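Local structure of uncharacterized protein (Sulfolobus solfataricus P2, 2QS7) at residues Gln92-Ser106 against Phe122-Arg135. The protein is of unknown function but is probably an oxidoreductase of the DsrE/DsrF-like family. Residues are numbered along the deposited sequence; the frame is centred on the assembly and turned at random.
Sequences QQAKEIGEVKVFACS and FVDDVVGVATFLDR
Phe103 carries the tight side of this contact: its CG lies anti to the carbonyl carbon (chi1 -62°), which directs the ring between Val127 of strand 125-127 and Phe132 and Arg135 of helix 129-136. CD1 meets Val127 CG1 at 3.7 Å, CD2 meets the in-plane edge of the Phe132 ring at CE1 (3.6 Å), and CE2 rests against Arg135 CD at 3.5 Å. CZ lies over one face of the Arg135 guanidinium, the two planes 41° apart, while Arg135 NE is held by Asn40. Parallel pairing continues beside it, Ala104 N binding Asp125 O and Val127 N binding Ala104 O.

The solvent side is held by polar bonds instead. The carboxylate of exposed Asp124 meets the Val102 amide: its OD2 accepts Val102 N through the anti lone pair (2.8 Å, N-H...O angle 171°), and Asp124 N returns a bond to Val102 O. Lys95 NZ reaches over from the helix end to Phe122 O (2.7 Å) and forms a salt bridge to Asp124 OD1 (3.1 Å) on the syn side but tilted out of the carboxylate plane. A methionine in place of Lys95 would probably leave the Asp124 carboxylate without this salt-bridge partner and Phe122 O without this donor.

In the fold, strands 99-105 and 125-127 are joined by a beta-alpha-beta crossover through helix 106-111, whose Met109 covers Ala104 and Val126; strand 38-43 pairs with the other edge of strand 99-105.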
loop_
_atom_site.group_PDB
_atom_site.type_symbol
_atom_site.label_atom_id
_atom_site.label_comp_id
_atom_site.label_asym_id
_atom_site.label_seq_id
_atom_site.Cartn_x
_atom_site.Cartn_y
_atom_site.Cartn_z
ATOM N N GLN A 92 0.008 20.918 -6.189
ATOM C CA GLN A 92 -0.224 22.021 -7.090
ATOM C C GLN A 92 1.085 22.677 -7.501
ATOM O O GLN A 92 1.260 23.034 -8.666
ATOM C CB GLN A 92 -1.207 23.048 -6.485
ATOM C CG GLN A 92 -1.459 24.282 -7.354
ATOM C CD GLN A 92 -1.813 23.977 -8.823
ATOM O OE1 GLN A 92 -1.161 24.491 -9.747
ATOM N NE2 GLN A 92 -2.818 23.127 -9.042
ATOM N N GLN A 93 2.005 22.842 -6.558
ATOM C CA GLN A 93 3.311 23.438 -6.876
ATOM C C GLN A 93 4.058 22.517 -7.829
ATOM O O GLN A 93 4.739 22.983 -8.732
ATOM C CB GLN A 93 4.157 23.676 -5.622
ATOM N N ALA A 94 3.925 21.209 -7.629
ATOM C CA ALA A 94 4.591 20.240 -8.505
ATOM C C ALA A 94 4.069 20.381 -9.931
ATOM O O ALA A 94 4.855 20.317 -10.871
ATOM C CB ALA A 94 4.415 18.830 -8.007
ATOM N N LYS A 95 2.752 20.598 -10.089
ATOM C CA LYS A 95 2.166 20.785 -11.426
ATOM C C LYS A 95 2.758 21.989 -12.119
ATOM O O LYS A 95 2.928 21.959 -13.317
ATOM C CB LYS A 95 0.647 20.969 -11.398
ATOM C CG LYS A 95 -0.122 19.762 -11.015
ATOM C CD LYS A 95 -1.635 19.973 -11.099
ATOM C CE LYS A 95 -2.158 19.951 -12.521
ATOM N NZ LYS A 95 -3.669 20.012 -12.518
ATOM N N GLU A 96 3.037 23.051 -11.367
ATOM C CA GLU A 96 3.621 24.271 -11.939
ATOM C C GLU A 96 5.081 24.038 -12.328
ATOM O O GLU A 96 5.538 24.534 -13.337
ATOM C CB GLU A 96 3.512 25.441 -10.947
ATOM C CG GLU A 96 2.055 25.822 -10.548
ATOM C CD GLU A 96 1.958 26.795 -9.338
ATOM O OE1 GLU A 96 3.018 27.187 -8.781
ATOM O OE2 GLU A 96 0.812 27.156 -8.934
ATOM N N ILE A 97 5.798 23.257 -11.532
ATOM C CA ILE A 97 7.221 22.979 -11.748
ATOM C C ILE A 97 7.507 21.905 -12.805
ATOM O O ILE A 97 8.419 22.065 -13.608
ATOM C CB ILE A 97 7.880 22.598 -10.361
ATOM C CG1 ILE A 97 8.464 23.852 -9.719
ATOM C CG2 ILE A 97 8.967 21.518 -10.475
ATOM C CD1 ILE A 97 7.454 24.991 -9.521
ATOM N N GLY A 98 6.739 20.817 -12.790
ATOM C CA GLY A 98 6.974 19.707 -13.685
ATOM C C GLY A 98 5.747 19.220 -14.393
ATOM O O GLY A 98 4.800 19.980 -14.605
ATOM N N GLU A 99 5.776 17.939 -14.751
ATOM C CA GLU A 99 4.702 17.287 -15.510
ATOM C C GLU A 99 3.930 16.379 -14.547
ATOM O O GLU A 99 4.314 15.258 -14.287
ATOM C CB GLU A 99 5.334 16.521 -16.693
ATOM C CG GLU A 99 4.339 16.056 -17.777
ATOM N N VAL A 100 2.860 16.917 -13.989
ATOM C CA VAL A 100 2.061 16.213 -13.031
ATOM C C VAL A 100 0.621 16.242 -13.522
ATOM O O VAL A 100 0.109 17.312 -13.886
ATOM C CB VAL A 100 2.151 16.877 -11.615
ATOM C CG1 VAL A 100 1.204 16.165 -10.614
ATOM C CG2 VAL A 100 3.571 16.880 -11.137
ATOM N N LYS A 101 -0.015 15.065 -13.550
ATOM C CA LYS A 101 -1.411 14.946 -13.947
ATOM C C LYS A 101 -2.200 14.323 -12.809
ATOM O O LYS A 101 -1.753 13.351 -12.190
ATOM C CB LYS A 101 -1.553 14.094 -15.193
ATOM C CG LYS A 101 -0.936 14.714 -16.444
ATOM C CD LYS A 101 -1.766 15.857 -16.925
ATOM C CE LYS A 101 -1.168 16.523 -18.160
ATOM N NZ LYS A 101 -0.069 17.509 -17.824
ATOM N N VAL A 102 -3.355 14.920 -12.536
ATOM C CA VAL A 102 -4.232 14.500 -11.467
ATOM C C VAL A 102 -5.502 13.989 -12.068
ATOM O O VAL A 102 -6.191 14.714 -12.793
ATOM C CB VAL A 102 -4.515 15.681 -10.532
ATOM C CG1 VAL A 102 -5.502 15.325 -9.423
ATOM C CG2 VAL A 102 -3.189 16.169 -9.945
ATOM N N PHE A 103 -5.794 12.734 -11.783
ATOM C CA PHE A 103 -6.984 12.054 -12.269
ATOM C C PHE A 103 -7.882 11.649 -11.108
ATOM O O PHE A 103 -7.405 11.305 -10.047
ATOM C CB PHE A 103 -6.591 10.786 -13.027
ATOM C CG PHE A 103 -5.756 11.047 -14.236
ATOM C CD1 PHE A 103 -6.340 11.487 -15.416
ATOM C CD2 PHE A 103 -4.394 10.923 -14.181
ATOM C CE1 PHE A 103 -5.582 11.755 -16.535
ATOM C CE2 PHE A 103 -3.626 11.173 -15.287
ATOM C CZ PHE A 103 -4.224 11.589 -16.477
ATOM N N ALA A 104 -9.182 11.669 -11.366
ATOM C CA ALA A 104 -10.193 11.247 -10.434
ATOM C C ALA A 104 -10.828 9.978 -10.976
ATOM O O ALA A 104 -11.123 9.880 -12.152
ATOM C CB ALA A 104 -11.292 12.383 -10.261
ATOM N N CYS A 105 -11.034 9.014 -10.093
ATOM C CA CYS A 105 -11.638 7.734 -10.406
ATOM C C CYS A 105 -13.138 7.821 -10.628
ATOM O O CYS A 105 -13.884 8.169 -9.718
ATOM C CB CYS A 105 -11.406 6.812 -9.215
ATOM S SG CYS A 105 -12.304 5.258 -9.253
ATOM N N SER A 106 -13.589 7.464 -11.820
ATOM C CA SER A 106 -14.997 7.554 -12.154
ATOM C C SER A 106 -15.873 6.572 -11.382
ATOM O O SER A 106 -17.016 6.897 -11.088
ATOM C CB SER A 106 -15.197 7.381 -13.655
ATOM O OG SER A 106 -14.663 6.154 -14.092
ATOM N N PHE A 122 -7.710 21.521 -9.698
ATOM C CA PHE A 122 -6.485 20.939 -10.176
ATOM C C PHE A 122 -6.635 19.520 -10.728
ATOM O O PHE A 122 -5.661 18.930 -11.136
ATOM C CB PHE A 122 -5.387 21.080 -9.108
ATOM C CG PHE A 122 -5.399 20.040 -8.014
ATOM C CD1 PHE A 122 -6.520 19.301 -7.693
ATOM C CD2 PHE A 122 -4.274 19.892 -7.218
ATOM C CE1 PHE A 122 -6.479 18.367 -6.666
ATOM C CE2 PHE A 122 -4.246 18.966 -6.178
ATOM C CZ PHE A 122 -5.350 18.210 -5.909
ATOM N N VAL A 123 -7.850 18.972 -10.713
ATOM C CA VAL A 123 -8.089 17.657 -11.304
ATOM C C VAL A 123 -8.127 17.865 -12.806
ATOM O O VAL A 123 -8.859 18.715 -13.311
ATOM C CB VAL A 123 -9.407 17.044 -10.836
ATOM C CG1 VAL A 123 -9.762 15.782 -11.647
ATOM C CG2 VAL A 123 -9.350 16.781 -9.314
ATOM N N ASP A 124 -7.320 17.103 -13.511
ATOM C CA ASP A 124 -7.216 17.198 -14.952
ATOM C C ASP A 124 -8.285 16.394 -15.670
ATOM O O ASP A 124 -8.790 16.814 -16.688
ATOM C CB ASP A 124 -5.807 16.739 -15.380
ATOM C CG ASP A 124 -4.744 17.659 -14.828
ATOM O OD1 ASP A 124 -4.834 18.862 -15.138
ATOM O OD2 ASP A 124 -3.865 17.224 -14.053
ATOM N N ASP A 125 -8.645 15.229 -15.163
ATOM C CA ASP A 125 -9.638 14.432 -15.847
ATOM C C ASP A 125 -10.209 13.365 -14.938
ATOM O O ASP A 125 -9.638 13.054 -13.911
ATOM C CB ASP A 125 -9.012 13.756 -17.080
ATOM C CG ASP A 125 -10.043 13.427 -18.160
ATOM O OD1 ASP A 125 -11.281 13.593 -17.928
ATOM O OD2 ASP A 125 -9.612 13.009 -19.259
ATOM N N VAL A 126 -11.362 12.830 -15.344
ATOM C CA VAL A 126 -12.064 11.762 -14.644
ATOM C C VAL A 126 -11.913 10.567 -15.548
ATOM O O VAL A 126 -12.280 10.642 -16.725
ATOM C CB VAL A 126 -13.574 12.055 -14.433
ATOM C CG1 VAL A 126 -14.328 10.790 -14.014
ATOM C CG2 VAL A 126 -13.764 13.145 -13.392
ATOM N N VAL A 127 -11.355 9.485 -15.020
ATOM C CA VAL A 127 -11.057 8.326 -15.821
ATOM C C VAL A 127 -11.295 7.050 -15.037
ATOM O O VAL A 127 -11.505 7.056 -13.823
ATOM C CB VAL A 127 -9.574 8.360 -16.253
ATOM C CG1 VAL A 127 -9.226 9.696 -16.884
ATOM C CG2 VAL A 127 -8.638 8.104 -15.096
ATOM N N GLY A 128 -11.276 5.959 -15.768
ATOM C CA GLY A 128 -11.400 4.638 -15.190
ATOM C C GLY A 128 -10.040 3.968 -15.051
ATOM O O GLY A 128 -8.994 4.488 -15.456
ATOM N N VAL A 129 -10.104 2.761 -14.500
ATOM C CA VAL A 129 -8.954 1.906 -14.190
ATOM C C VAL A 129 -8.038 1.602 -15.303
ATOM O O VAL A 129 -6.837 1.723 -15.162
ATOM C CB VAL A 129 -9.429 0.513 -13.600
ATOM C CG1 VAL A 129 -8.690 -0.724 -14.249
ATOM C CG2 VAL A 129 -9.355 0.560 -12.070
ATOM N N ALA A 130 -8.568 1.154 -16.415
ATOM C CA ALA A 130 -7.696 0.838 -17.524
ATOM C C ALA A 130 -6.876 2.031 -17.975
ATOM O O ALA A 130 -5.749 1.897 -18.482
ATOM C CB ALA A 130 -8.488 0.332 -18.743
ATOM N N THR A 131 -7.493 3.199 -17.886
ATOM C CA THR A 131 -6.809 4.403 -18.298
ATOM C C THR A 131 -5.589 4.574 -17.421
ATOM O O THR A 131 -4.488 4.833 -17.897
ATOM C CB THR A 131 -7.776 5.610 -18.274
ATOM O OG1 THR A 131 -9.023 5.250 -18.937
ATOM C CG2 THR A 131 -7.137 6.763 -18.974
ATOM N N PHE A 132 -5.767 4.359 -16.124
ATOM C CA PHE A 132 -4.636 4.548 -15.249
ATOM C C PHE A 132 -3.576 3.444 -15.410
ATOM O O PHE A 132 -2.418 3.761 -15.406
ATOM C CB PHE A 132 -5.064 4.875 -13.801
ATOM C CG PHE A 132 -4.077 5.751 -13.077
ATOM C CD1 PHE A 132 -4.059 7.125 -13.307
ATOM C CD2 PHE A 132 -3.149 5.210 -12.207
ATOM C CE1 PHE A 132 -3.138 7.931 -12.675
ATOM C CE2 PHE A 132 -2.232 6.018 -11.565
ATOM C CZ PHE A 132 -2.225 7.380 -11.808
ATOM N N LEU A 133 -3.956 2.217 -15.643
ATOM C CA LEU A 133 -3.001 1.211 -15.944
ATOM C C LEU A 133 -2.175 1.551 -17.142
ATOM O O LEU A 133 -0.978 1.220 -17.210
ATOM C CB LEU A 133 -3.701 -0.117 -16.303
ATOM C CG LEU A 133 -4.021 -1.257 -15.307
ATOM C CD1 LEU A 133 -4.583 -0.761 -14.037
ATOM C CD2 LEU A 133 -4.999 -2.228 -15.991
ATOM N N ASP A 134 -2.837 2.080 -18.174
ATOM C CA ASP A 134 -2.163 2.445 -19.388
ATOM C C ASP A 134 -1.161 3.511 -19.132
ATOM O O ASP A 134 -0.043 3.438 -19.579
ATOM C CB ASP A 134 -3.154 3.027 -20.388
ATOM C CG ASP A 134 -3.918 1.970 -21.192
ATOM O OD1 ASP A 134 -3.683 0.743 -21.054
ATOM O OD2 ASP A 134 -4.750 2.412 -22.019
ATOM N N ARG A 135 -1.575 4.544 -18.418
ATOM C CA ARG A 135 -0.637 5.624 -18.073
ATOM C C ARG A 135 0.503 5.209 -17.223
ATOM O O ARG A 135 1.611 5.670 -17.434
ATOM C CB ARG A 135 -1.361 6.785 -17.356
ATOM C CG ARG A 135 -1.502 7.932 -18.212
ATOM C CD ARG A 135 -1.815 9.132 -17.512
ATOM N NE ARG A 135 -0.969 10.179 -18.048
ATOM C CZ ARG A 135 -1.243 10.949 -19.085
ATOM N NH1 ARG A 135 -2.357 10.837 -19.777
ATOM N NH2 ARG A 135 -0.364 11.868 -19.411
#